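Local coordinates for D-isomer specific 2-hydroxyacid dehydrogenase family protein (Aeromonas salmonicida subsp. salmonicida, PDB 3HG7), which probably acts as an NAD-dependent oxidoreductase of the D-isomer specific 2-hydroxyacid dehydrogenase family, at residues A[10-15]-A[72-77]; A[25-30]-A[291-296]; A[238-243]-A[252-257]. The protein carries 1 engineered substitution. All coordinates share one frame; numbering follows the deposited sequence. Where two conformers were deposited one is given.

How the contacts relate
Contacts 1 and 2 lie in one lobe of the chain, built on a five-stranded parallel sheet, with centres about 15 Å apart. Contact 1 is formed at the ends of strands 6-11 and 70-73; contact 2 packs helix 286-301 against the loop before strand 30-34. They touch through Gln72, whose OE1 probably hydrogen-bonds ND2 of Asn296. Their segments alternate along the sequence, so the C-terminal helix returns to the lobe begun by the N-terminus. Contact 3, centred about 28 Å from contact 1 and about 41 Å from contact 2, belongs to the seven-stranded sheet of the intervening, probably NAD-binding, domain. This two-lobed layout fits the dehydrogenase family.

Contact 1: residues A[10-15]-A[72-77]; sequences LLSQDN and QSTYAG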
ATOM      1  N   LEU A  10      21.518  -2.916  -9.276  1.00  8.71           N
ATOM      2  CA  LEU A  10      20.066  -2.996  -9.488  1.00 10.44           C
ATOM      3  C   LEU A  10      19.655  -4.447  -9.276  1.00 11.13           C
ATOM      4  O   LEU A  10      20.194  -5.330  -9.933  1.00 12.76           O
ATOM      5  CB  LEU A  10      19.721  -2.590 -10.926  1.00 11.93           C
ATOM      6  CG  LEU A  10      20.088  -1.135 -11.264  1.00 11.37           C
ATOM      7  CD1 LEU A  10      19.790  -0.870 -12.699  1.00 13.49           C
ATOM      8  CD2 LEU A  10      19.243  -0.207 -10.379  1.00 13.10           C
ATOM      9  N   LEU A  11      18.775  -4.667  -8.306  1.00 11.65           N
ATOM     10  CA  LEU A  11      18.298  -5.995  -7.928  1.00 12.89           C
ATOM     11  C   LEU A  11      16.751  -5.918  -7.809  1.00 11.83           C
ATOM     12  O   LEU A  11      16.147  -6.149  -6.721  1.00 11.61           O
ATOM     13  CB  LEU A  11      18.943  -6.401  -6.618  1.00 15.87           C
ATOM     14  CG  LEU A  11      18.640  -7.738  -5.969  1.00 26.53           C
ATOM     15  CD1 LEU A  11      19.057  -8.869  -6.887  1.00 18.90           C
ATOM     16  CD2 LEU A  11      19.424  -7.798  -4.666  1.00 18.24           C
ATOM     17  N   SER A  12      16.131  -5.594  -8.950  1.00 10.51           N
ATOM     18  CA  SER A  12      14.687  -5.395  -9.058  1.00 10.68           C
ATOM     19  C   SER A  12      14.062  -6.207 -10.204  1.00 11.51           C
ATOM     20  O   SER A  12      14.692  -6.423 -11.227  1.00 10.53           O
ATOM     21  CB  SER A  12      14.381  -3.921  -9.315  1.00 10.58           C
ATOM     22  OG  SER A  12      12.988  -3.737  -9.542  1.00 12.24           O
ATOM     23  N   GLN A  13      12.790  -6.585 -10.041  1.00 12.86           N
ATOM     24  CA  GLN A  13      12.086  -7.262 -11.141  1.00 14.35           C
ATOM     25  C   GLN A  13      11.946  -6.282 -12.304  1.00 13.73           C
ATOM     26  O   GLN A  13      11.795  -6.692 -13.438  1.00 14.43           O
ATOM     27  CB  GLN A  13      10.729  -7.802 -10.697  1.00 17.25           C
ATOM     28  CG  GLN A  13       9.743  -6.769 -10.205  1.00 21.74           C
ATOM     29  CD  GLN A  13       8.442  -7.422  -9.753  1.00 21.75           C
ATOM     30  OE1 GLN A  13       7.412  -7.277 -10.398  1.00 23.90           O
ATOM     31  NE2 GLN A  13       8.503  -8.184  -8.652  1.00 23.56           N
ATOM     32  N   ASP A  14      12.070  -4.978 -12.011  1.00 11.36           N
ATOM     33  CA  ASP A  14      12.050  -3.948 -13.039  1.00 12.75           C
ATOM     34  C   ASP A  14      13.431  -3.467 -13.502  1.00 13.39           C
ATOM     35  O   ASP A  14      13.559  -2.357 -14.046  1.00 13.87           O
ATOM     36  CB  ASP A  14      11.218  -2.756 -12.529  1.00 14.78           C
ATOM     37  CG  ASP A  14       9.739  -3.084 -12.385  1.00 13.61           C
ATOM     38  OD1 ASP A  14       9.171  -3.797 -13.259  1.00 17.49           O
ATOM     39  OD2 ASP A  14       9.133  -2.636 -11.382  1.00 18.55           O
ATOM     40  N   ASN A  15      14.462  -4.287 -13.290  1.00 11.86           N
ATOM     41  CA  ASN A  15      15.837  -3.937 -13.674  1.00 12.06           C
ATOM     42  C   ASN A  15      15.999  -3.326 -15.068  1.00 12.73           C
ATOM     43  O   ASN A  15      16.758  -2.376 -15.244  1.00 12.59           O
ATOM     44  CB  ASN A  15      16.734  -5.177 -13.618  1.00 11.10           C
ATOM     45  CG  ASN A  15      17.339  -5.416 -12.242  1.00 13.10           C
ATOM     46  OD1 ASN A  15      17.212  -4.592 -11.341  1.00 11.47           O
ATOM     47  ND2 ASN A  15      18.006  -6.562 -12.076  1.00 10.94           N
ATOM     48  N   GLN A  72      18.098   2.114  -1.602  1.00 10.22           N
ATOM     49  CA  GLN A  72      16.785   2.626  -1.976  1.00  9.43           C
ATOM     50  C   GLN A  72      15.884   1.426  -2.286  1.00 10.09           C
ATOM     51  O   GLN A  72      16.100   0.729  -3.305  1.00  9.64           O
ATOM     52  CB  GLN A  72      16.874   3.499  -3.218  1.00  9.55           C
ATOM     53  CG  GLN A  72      15.493   3.985  -3.747  1.00 12.35           C
ATOM     54  CD  GLN A  72      14.814   4.933  -2.790  1.00 12.10           C
ATOM     55  OE1 GLN A  72      15.369   5.995  -2.429  1.00 12.70           O
ATOM     56  NE2 GLN A  72      13.604   4.561  -2.348  1.00 12.53           N
ATOM     57  N   SER A  73      14.918   1.187  -1.407  1.00 11.56           N
ATOM     58  CA  SER A  73      13.854   0.185  -1.658  1.00 13.34           C
ATOM     59  C   SER A  73      12.905   0.669  -2.756  1.00 13.25           C
ATOM     60  O   SER A  73      12.611   1.851  -2.856  1.00 13.86           O
ATOM     61  CB  SER A  73      13.059  -0.123  -0.385  1.00 14.20           C
ATOM     62  OG  SER A  73      11.906  -0.925  -0.688  1.00 13.25           O
ATOM     63  N   THR A  74      12.430  -0.254  -3.594  1.00 13.33           N
ATOM     64  CA  THR A  74      11.485   0.107  -4.658  1.00 14.46           C
ATOM     65  C   THR A  74      10.079  -0.014  -4.125  1.00 14.38           C
ATOM     66  O   THR A  74       9.107   0.309  -4.819  1.00 14.96           O
ATOM     67  CB  THR A  74      11.607  -0.874  -5.892  1.00 15.79           C
ATOM     68  OG1 THR A  74      11.478  -2.226  -5.434  1.00 15.11           O
ATOM     69  CG2 THR A  74      12.921  -0.716  -6.572  1.00 15.55           C
ATOM     70  N   TYR A  75       9.958  -0.493  -2.897  1.00 14.69           N
ATOM     71  CA  TYR A  75       8.647  -0.692  -2.283  1.00 16.52           C
ATOM     72  C   TYR A  75       8.493   0.213  -1.081  1.00 15.15           C
ATOM     73  O   TYR A  75       9.463   0.584  -0.390  1.00 13.96           O
ATOM     74  CB  TYR A  75       8.496  -2.128  -1.775  1.00 19.46           C
ATOM     75  CG  TYR A  75       8.234  -3.190  -2.782  1.00 28.05           C
ATOM     76  CD1 TYR A  75       7.916  -2.872  -4.099  1.00 20.95           C
ATOM     77  CD2 TYR A  75       8.267  -4.540  -2.405  1.00 21.11           C
ATOM     78  CE1 TYR A  75       7.626  -3.878  -5.028  1.00 28.93           C
ATOM     79  CE2 TYR A  75       7.985  -5.545  -3.331  1.00 28.25           C
ATOM     80  CZ  TYR A  75       7.668  -5.198  -4.631  1.00 20.92           C
ATOM     81  OH  TYR A  75       7.371  -6.159  -5.561  1.00 28.22           O
ATOM     82  N   ALA A  76       7.243   0.542  -0.778  1.00 15.09           N
ATOM     83  CA  ALA A  76       6.965   1.266   0.442  1.00 14.63           C
ATOM     84  C   ALA A  76       7.257   0.394   1.662  1.00 14.13           C
ATOM     85  O   ALA A  76       7.784   0.870   2.654  1.00 14.19           O
ATOM     86  CB  ALA A  76       5.465   1.709   0.454  1.00 14.86           C
ATOM     87  N   GLY A  77       6.914  -0.886   1.589  1.00 14.30           N
ATOM     88  CA  GLY A  77       7.049  -1.760   2.757  1.00 15.26           C
ATOM     89  C   GLY A  77       8.459  -2.333   2.866  1.00 15.68           C
ATOM     90  O   GLY A  77       8.952  -2.929   1.911  1.00 16.61           O
TER
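With CG placed between the backbone N and the carbonyl carbon (chi1 61°) and the chain extended beyond it, Gln13 sends its amide toward Tyr75, whose ring carbon CG stands beside its backbone N, opposite the carbonyl carbon (chi1 -76°). The two side chains cross at about a right angle, the amide and ring planes 67° apart, and Gln13 NE2 stops 3.9 Å from Tyr75 OH, a loose approach at the more exposed end of the contact. Deeper in, Ser12 OG lies 4.2 Å from the methyl CG2 of Thr74. The stronger tie between these two residues is indirect: both hydroxyls hydrogen-bond OE2 of Glu54, while OE1 of the same carboxylate bonds the backbone N of Gln13. Ser12 OG also receives the backbone N-H of Asp14 at 2.9 Å, and Asn15 OD1 takes the N-H of Ser12 at 2.8 Å, from above its carbonyl plane. In the other segment, Ser73 OG donates to Tyr75 O at 2.9 Å. Glu54 thus bridges the loops after strands 6-11 and 70-73, which flank strand 50-53 in the parallel sheet; the first loop combines an ST turn at Ser12 with a type I turn from Ser12 to Asn15, leading into helix 15-24.

Contact 2: residues A[25-30]-A[291-296]; sequences AHLPHL and QIFVRN
Ala25 and Val294 make the closest backbone approach, their CA atoms 7.8 Å apart, where the chain leaving helix 15-24 passes beside helix 286-301 and turns at His26 with positive phi. Val294 is the central side chain, and its two methyls divide the work. CG1, opposite the backbone N across the CA-CB bond (chi1 167°), meets Leu27 CD2 at 4.1 Å, while CG2, lying beside the backbone N, meets Ala25 CB at 4.1 Å. The side chains of Leu27 and Val294 cross obliquely, and the two methyls of Leu27 fork between Val294 and Phe293. The second of them, CD1, comes to Phe293 CE2 at 4.3 Å, arriving at the edge of the ring and near its plane instead of over a face. The ring points from the helix to the sheet, touching Leu8, Ile50 and Met52, and it meets the ring of Trp70 with the two planes only about 10° apart. Leu30, where strand 30-34 begins, packs on Arg6 and Leu8 of strand 6-11. Just beyond the two segments, Pro28 O makes a weak hydrogen bond with Tyr297 OH of the same helix. Every touching pair between the segments themselves is apolar, at ordinary methyl and ring-edge distances. Their association therefore rests on van der Waals packing, with water probably excluded most fully on the Phe293 side.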
ATOM      1  N   ALA A  25      19.692   9.264 -17.195  1.00 31.12           N
ATOM      2  CA  ALA A  25      19.898  10.330 -16.204  1.00 31.99           C
ATOM      3  C   ALA A  25      21.329  10.866 -16.170  1.00 33.19           C
ATOM      4  O   ALA A  25      21.577  11.928 -15.583  1.00 33.63           O
ATOM      5  CB  ALA A  25      19.497   9.842 -14.827  1.00 32.10           C
ATOM      6  N   HIS A  26      22.249  10.119 -16.786  1.00 33.50           N
ATOM      7  CA  HIS A  26      23.657  10.516 -16.884  0.50 34.14           C
ATOM      8  C   HIS A  26      24.186  11.040 -15.536  1.00 34.22           C
ATOM      9  O   HIS A  26      24.345  12.249 -15.348  1.00 35.19           O
ATOM     10  CB  HIS A  26      23.839  11.548 -18.014  0.50 34.54           C
ATOM     11  CG  HIS A  26      25.228  11.607 -18.574  0.50 35.18           C
ATOM     12  ND1 HIS A  26      25.997  10.481 -18.785  0.50 34.98           N
ATOM     13  CD2 HIS A  26      25.973  12.655 -18.999  0.50 34.71           C
ATOM     14  CE1 HIS A  26      27.164  10.837 -19.293  0.50 35.02           C
ATOM     15  NE2 HIS A  26      27.174  12.151 -19.434  0.50 35.34           N
ATOM     16  N   LEU A  27      24.425  10.117 -14.605  1.00 32.56           N
ATOM     17  CA  LEU A  27      24.933  10.417 -13.279  1.00 30.99           C
ATOM     18  C   LEU A  27      26.417  10.146 -13.338  1.00 29.12           C
ATOM     19  O   LEU A  27      26.836   9.025 -13.634  1.00 27.32           O
ATOM     20  CB  LEU A  27      24.265   9.521 -12.229  1.00 31.78           C
ATOM     21  CG  LEU A  27      22.730   9.449 -12.275  1.00 22.82           C
ATOM     22  CD1 LEU A  27      22.205   8.122 -11.737  1.00 32.05           C
ATOM     23  CD2 LEU A  27      22.052  10.606 -11.554  1.00 32.08           C
ATOM     24  N   PRO A  28      27.229  11.186 -13.101  1.00 28.96           N
ATOM     25  CA  PRO A  28      28.672  11.002 -13.233  1.00 28.06           C
ATOM     26  C   PRO A  28      29.239  10.199 -12.066  1.00 26.28           C
ATOM     27  O   PRO A  28      28.651  10.172 -10.991  1.00 26.18           O
ATOM     28  CB  PRO A  28      29.205  12.439 -13.241  1.00 28.83           C
ATOM     29  CG  PRO A  28      28.180  13.225 -12.476  1.00 31.21           C
ATOM     30  CD  PRO A  28      26.857  12.572 -12.749  1.00 29.41           C
ATOM     31  N   HIS A  29      30.357   9.525 -12.295  1.00 26.13           N
ATOM     32  CA  HIS A  29      31.058   8.797 -11.246  1.00 25.60           C
ATOM     33  C   HIS A  29      30.172   7.702 -10.625  1.00 23.01           C
ATOM     34  O   HIS A  29      30.292   7.397  -9.429  1.00 22.88           O
ATOM     35  CB  HIS A  29      31.561   9.749 -10.138  1.00 27.10           C
ATOM     36  CG  HIS A  29      31.842  11.154 -10.600  1.00 30.55           C
ATOM     37  ND1 HIS A  29      32.910  11.475 -11.413  1.00 29.23           N
ATOM     38  CD2 HIS A  29      31.204  12.321 -10.338  1.00 28.85           C
ATOM     39  CE1 HIS A  29      32.906  12.779 -11.646  1.00 30.36           C
ATOM     40  NE2 HIS A  29      31.880  13.315 -11.007  1.00 30.36           N
ATOM     41  N   LEU A  30      29.282   7.111 -11.424  1.00 20.30           N
ATOM     42  CA  LEU A  30      28.457   6.014 -10.914  1.00 18.57           C
ATOM     43  C   LEU A  30      28.437   4.844 -11.880  1.00 17.52           C
ATOM     44  O   LEU A  30      27.899   4.970 -12.968  1.00 18.04           O
ATOM     45  CB  LEU A  30      27.026   6.471 -10.652  1.00 18.18           C
ATOM     46  CG  LEU A  30      26.098   5.416 -10.036  1.00 14.60           C
ATOM     47  CD1 LEU A  30      26.577   5.012  -8.640  1.00 18.30           C
ATOM     48  CD2 LEU A  30      24.656   5.889  -9.991  1.00 17.89           C
ATOM     49  N   GLN A 291      12.792   8.657 -10.337  1.00 15.15           N
ATOM     50  CA  GLN A 291      12.805  10.061  -9.988  1.00 15.32           C
ATOM     51  C   GLN A 291      13.144  10.237  -8.505  1.00 14.82           C
ATOM     52  O   GLN A 291      13.936  11.109  -8.161  1.00 14.89           O
ATOM     53  CB  GLN A 291      11.430  10.680 -10.325  1.00 16.66           C
ATOM     54  CG  GLN A 291      11.362  12.198 -10.279  1.00 34.48           C
ATOM     55  CD  GLN A 291       9.968  12.740 -10.662  1.00 20.03           C
ATOM     56  OE1 GLN A 291       9.760  13.957 -10.703  1.00 35.21           O
ATOM     57  NE2 GLN A 291       9.030  11.842 -10.948  1.00 34.49           N
ATOM     58  N   ILE A 292      12.577   9.389  -7.640  1.00 13.89           N
ATOM     59  CA  ILE A 292      12.901   9.392  -6.196  1.00 13.44           C
ATOM     60  C   ILE A 292      14.374   9.052  -5.974  1.00 13.48           C
ATOM     61  O   ILE A 292      15.062   9.713  -5.183  1.00 12.89           O
ATOM     62  CB  ILE A 292      11.998   8.430  -5.399  1.00 13.75           C
ATOM     63  CG1 ILE A 292      10.566   8.991  -5.336  1.00 14.47           C
ATOM     64  CG2 ILE A 292      12.504   8.213  -3.977  1.00 14.72           C
ATOM     65  CD1 ILE A 292       9.539   7.979  -4.778  1.00 14.70           C
ATOM     66  N   PHE A 293      14.834   8.044  -6.700  1.00 11.85           N
ATOM     67  CA  PHE A 293      16.235   7.626  -6.620  1.00 12.36           C
ATOM     68  C   PHE A 293      17.181   8.763  -7.019  1.00 13.06           C
ATOM     69  O   PHE A 293      18.101   9.100  -6.275  1.00 13.39           O
ATOM     70  CB  PHE A 293      16.519   6.376  -7.456  1.00 12.81           C
ATOM     71  CG  PHE A 293      17.996   6.001  -7.447  1.00 13.44           C
ATOM     72  CD1 PHE A 293      18.516   5.204  -6.430  1.00 12.86           C
ATOM     73  CD2 PHE A 293      18.863   6.520  -8.404  1.00 12.90           C
ATOM     74  CE1 PHE A 293      19.883   4.883  -6.392  1.00 13.84           C
ATOM     75  CE2 PHE A 293      20.234   6.257  -8.360  1.00 13.79           C
ATOM     76  CZ  PHE A 293      20.751   5.422  -7.355  1.00 12.97           C
ATOM     77  N   VAL A 294      16.956   9.373  -8.176  1.00 13.61           N
ATOM     78  CA  VAL A 294      17.872  10.421  -8.638  1.00 14.64           C
ATOM     79  C   VAL A 294      17.873  11.664  -7.723  1.00 14.65           C
ATOM     80  O   VAL A 294      18.934  12.235  -7.482  1.00 15.02           O
ATOM     81  CB  VAL A 294      17.595  10.775 -10.127  1.00 16.45           C
ATOM     82  CG1 VAL A 294      18.306  12.062 -10.550  1.00 21.88           C
ATOM     83  CG2 VAL A 294      17.984   9.600 -11.006  1.00 21.30           C
ATOM     84  N   ARG A 295      16.716  12.060  -7.187  1.00 14.46           N
ATOM     85  CA  ARG A 295      16.683  13.205  -6.254  1.00 14.81           C
ATOM     86  C   ARG A 295      17.446  12.850  -4.968  1.00 13.75           C
ATOM     87  O   ARG A 295      18.222  13.649  -4.461  1.00 11.70           O
ATOM     88  CB  ARG A 295      15.238  13.693  -5.955  1.00 16.61           C
ATOM     89  CG  ARG A 295      14.517  14.372  -7.125  1.00 40.47           C
ATOM     90  CD  ARG A 295      13.165  15.020  -6.701  1.00 21.21           C
ATOM     91  NE  ARG A 295      12.499  14.267  -5.634  1.00 41.80           N
ATOM     92  CZ  ARG A 295      11.375  13.564  -5.778  1.00 22.87           C
ATOM     93  NH1 ARG A 295      10.872  12.904  -4.738  1.00 41.87           N
ATOM     94  NH2 ARG A 295      10.758  13.516  -6.954  1.00 41.87           N
ATOM     95  N   ASN A 296      17.233  11.633  -4.464  1.00 14.11           N
ATOM     96  CA  ASN A 296      17.962  11.152  -3.295  1.00 13.61           C
ATOM     97  C   ASN A 296      19.451  10.986  -3.567  1.00 11.82           C
ATOM     98  O   ASN A 296      20.274  11.234  -2.691  1.00 11.06           O
ATOM     99  CB  ASN A 296      17.358   9.841  -2.773  1.00 13.48           C
ATOM    100  CG  ASN A 296      16.374  10.056  -1.611  1.00 11.63           C
ATOM    101  OD1 ASN A 296      16.345  11.119  -0.965  1.00 15.13           O
ATOM    102  ND2 ASN A 296      15.596   9.023  -1.318  1.00 14.45           N
TER

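Contact 3: residues A[238-243]-A[252-257]; sequences GDLLTA and AVLDVF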
ATOM      1  N   GLY A 238     -10.242 -13.792  11.098  1.00 34.72           N
ATOM      2  CA  GLY A 238     -11.252 -14.735  11.610  1.00 34.71           C
ATOM      3  C   GLY A 238     -12.552 -14.037  11.942  1.00 34.34           C
ATOM      4  O   GLY A 238     -13.650 -14.547  11.695  1.00 34.95           O
ATOM      5  N   ASP A 239     -12.427 -12.829  12.466  1.00 33.40           N
ATOM      6  CA  ASP A 239     -13.589 -12.096  12.897  1.00 32.96           C
ATOM      7  C   ASP A 239     -14.203 -11.182  11.811  1.00 31.44           C
ATOM      8  O   ASP A 239     -15.394 -10.874  11.857  1.00 31.49           O
ATOM      9  CB  ASP A 239     -13.236 -11.374  14.172  1.00 34.20           C
ATOM     10  CG  ASP A 239     -12.729 -12.337  15.261  1.00 39.80           C
ATOM     11  OD1 ASP A 239     -11.620 -12.122  15.776  1.00 34.60           O
ATOM     12  OD2 ASP A 239     -13.430 -13.317  15.583  1.00 34.76           O
ATOM     13  N   LEU A 240     -13.389 -10.780  10.833  1.00 29.70           N
ATOM     14  CA  LEU A 240     -13.893 -10.178   9.581  1.00 27.38           C
ATOM     15  C   LEU A 240     -14.812 -11.156   8.867  1.00 26.97           C
ATOM     16  O   LEU A 240     -15.876 -10.778   8.392  1.00 26.20           O
ATOM     17  CB  LEU A 240     -12.737  -9.799   8.645  1.00 25.93           C
ATOM     18  CG  LEU A 240     -13.122  -9.562   7.169  1.00 32.16           C
ATOM     19  CD1 LEU A 240     -14.078  -8.394   7.010  1.00 24.77           C
ATOM     20  CD2 LEU A 240     -11.920  -9.384   6.269  1.00 24.77           C
ATOM     21  N   LEU A 241     -14.384 -12.409   8.792  1.00 27.53           N
ATOM     22  CA  LEU A 241     -15.167 -13.464   8.164  1.00 28.46           C
ATOM     23  C   LEU A 241     -16.571 -13.600   8.744  1.00 29.06           C
ATOM     24  O   LEU A 241     -17.563 -13.570   8.019  1.00 29.67           O
ATOM     25  CB  LEU A 241     -14.423 -14.772   8.360  1.00 29.56           C
ATOM     26  CG  LEU A 241     -14.168 -15.636   7.143  1.00 33.20           C
ATOM     27  CD1 LEU A 241     -12.758 -16.136   7.181  1.00 30.78           C
ATOM     28  CD2 LEU A 241     -15.125 -16.774   7.105  1.00 30.72           C
ATOM     29  N   THR A 242     -16.648 -13.752  10.067  1.00 29.30           N
ATOM     30  CA  THR A 242     -17.917 -13.926  10.748  1.00 28.71           C
ATOM     31  C   THR A 242     -18.774 -12.682  10.557  1.00 27.50           C
ATOM     32  O   THR A 242     -19.970 -12.791  10.350  1.00 27.51           O
ATOM     33  CB  THR A 242     -17.698 -14.282  12.245  1.00 29.37           C
ATOM     34  OG1 THR A 242     -16.891 -15.471  12.329  1.00 34.04           O
ATOM     35  CG2 THR A 242     -19.037 -14.532  12.951  1.00 33.69           C
ATOM     36  N   ALA A 243     -18.146 -11.507  10.588  1.00 27.05           N
ATOM     37  CA  ALA A 243     -18.845 -10.242  10.301  1.00 27.08           C
ATOM     38  C   ALA A 243     -19.554 -10.252   8.943  1.00 27.39           C
ATOM     39  O   ALA A 243     -20.722  -9.857   8.839  1.00 26.74           O
ATOM     40  CB  ALA A 243     -17.874  -9.071  10.375  1.00 27.48           C
ATOM     41  N   ALA A 252     -16.212  -6.627   1.957  1.00 19.59           N
ATOM     42  CA  ALA A 252     -14.833  -6.252   2.259  1.00 17.16           C
ATOM     43  C   ALA A 252     -13.965  -6.365   0.989  1.00 17.12           C
ATOM     44  O   ALA A 252     -14.133  -7.303   0.216  1.00 18.57           O
ATOM     45  CB  ALA A 252     -14.275  -7.133   3.333  1.00 16.88           C
ATOM     46  N   VAL A 253     -13.090  -5.390   0.778  1.00 15.94           N
ATOM     47  CA  VAL A 253     -12.120  -5.432  -0.337  1.00 15.74           C
ATOM     48  C   VAL A 253     -10.753  -5.362   0.281  1.00 15.83           C
ATOM     49  O   VAL A 253     -10.386  -4.336   0.860  1.00 15.53           O
ATOM     50  CB  VAL A 253     -12.295  -4.223  -1.307  1.00 15.30           C
ATOM     51  CG1 VAL A 253     -11.305  -4.305  -2.509  1.00 16.32           C
ATOM     52  CG2 VAL A 253     -13.735  -4.156  -1.807  1.00 15.11           C
ATOM     53  N   LEU A 254      -9.983  -6.435   0.128  1.00 16.62           N
ATOM     54  CA  LEU A 254      -8.708  -6.523   0.812  1.00 16.27           C
ATOM     55  C   LEU A 254      -7.583  -6.709  -0.175  1.00 15.58           C
ATOM     56  O   LEU A 254      -7.626  -7.644  -0.973  1.00 15.68           O
ATOM     57  CB  LEU A 254      -8.694  -7.709   1.777  1.00 16.61           C
ATOM     58  CG  LEU A 254      -9.748  -7.837   2.881  1.00 25.51           C
ATOM     59  CD1 LEU A 254      -9.256  -8.889   3.851  1.00 18.00           C
ATOM     60  CD2 LEU A 254      -9.992  -6.514   3.583  1.00 18.03           C
ATOM     61  N   ASP A 255      -6.600  -5.810  -0.118  1.00 15.00           N
ATOM     62  CA  ASP A 255      -5.428  -5.892  -0.991  1.00 15.09           C
ATOM     63  C   ASP A 255      -4.242  -6.503  -0.211  1.00 16.44           C
ATOM     64  O   ASP A 255      -3.273  -6.973  -0.796  1.00 15.26           O
ATOM     65  CB  ASP A 255      -5.059  -4.504  -1.529  1.00 15.19           C
ATOM     66  CG  ASP A 255      -3.991  -4.561  -2.602  1.00  7.39           C
ATOM     67  OD1 ASP A 255      -4.124  -5.407  -3.530  1.00 15.38           O
ATOM     68  OD2 ASP A 255      -2.991  -3.804  -2.478  1.00 15.63           O
ATOM     69  N   VAL A 256      -4.369  -6.530   1.112  1.00 18.93           N
ATOM     70  CA  VAL A 256      -3.259  -6.945   2.001  1.00 20.26           C
ATOM     71  C   VAL A 256      -3.744  -7.922   3.062  1.00 22.07           C
ATOM     72  O   VAL A 256      -4.928  -7.948   3.410  1.00 21.84           O
ATOM     73  CB  VAL A 256      -2.590  -5.744   2.665  1.00 20.23           C
ATOM     74  CG1 VAL A 256      -1.873  -4.906   1.621  1.00 19.40           C
ATOM     75  CG2 VAL A 256      -3.621  -4.906   3.478  1.00 19.25           C
ATOM     76  N   PHE A 257      -2.825  -8.750   3.557  1.00 24.48           N
ATOM     77  CA  PHE A 257      -3.222  -9.898   4.355  1.00 25.42           C
ATOM     78  C   PHE A 257      -2.205 -10.206   5.438  1.00 26.77           C
ATOM     79  O   PHE A 257      -1.034  -9.836   5.308  1.00 26.04           O
ATOM     80  CB  PHE A 257      -3.445 -11.099   3.442  1.00 24.40           C
ATOM     81  CG  PHE A 257      -4.500 -10.849   2.405  1.00 21.75           C
ATOM     82  CD1 PHE A 257      -5.855 -11.021   2.721  1.00 24.63           C
ATOM     83  CD2 PHE A 257      -4.152 -10.375   1.137  1.00 24.64           C
ATOM     84  CE1 PHE A 257      -6.842 -10.760   1.777  1.00 22.04           C
ATOM     85  CE2 PHE A 257      -5.130 -10.095   0.197  1.00 20.82           C
ATOM     86  CZ  PHE A 257      -6.476 -10.301   0.517  1.00 25.11           C
TER
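Leu240 meets Leu254 methyl to methyl, CD2 against CD1 at 3.6 Å, and this is the closest approach between the two segments. The two side chains reach toward each other tip to tip. In Leu240 the CG atom stands opposite the backbone N (chi1 162°), which swings the branched end off the helix and over the strand; in Leu254 it lies opposite the carbonyl carbon instead (chi1 -57°), lifting CD1 to the meeting point. The second methyl of Leu240, CD1, settles against Ala252 CB at 3.9 Å. One leucine of the helix thus spans two strand residues whose side chains, two positions apart, emerge on the same side, while Val253 between them turns to the other face of the sheet and packs on Tyr106, His110 and Leu114 of helix 100-115. Strand 225-228, helix 237-245 and strand 251-254 form a beta-alpha-beta unit, and the sheet is therefore covered by helices on both faces, as in a Rossmann-type NAD-binding domain. The Leu244 side of the helix adds to the cover over Ala252. Away from this buried patch the helix turns to solvent, at Gly238 and Thr242, which do not touch the strand segment. Asp239, partly exposed, uses its backbone N to bond OD1 of Asn236 near the start of the helix.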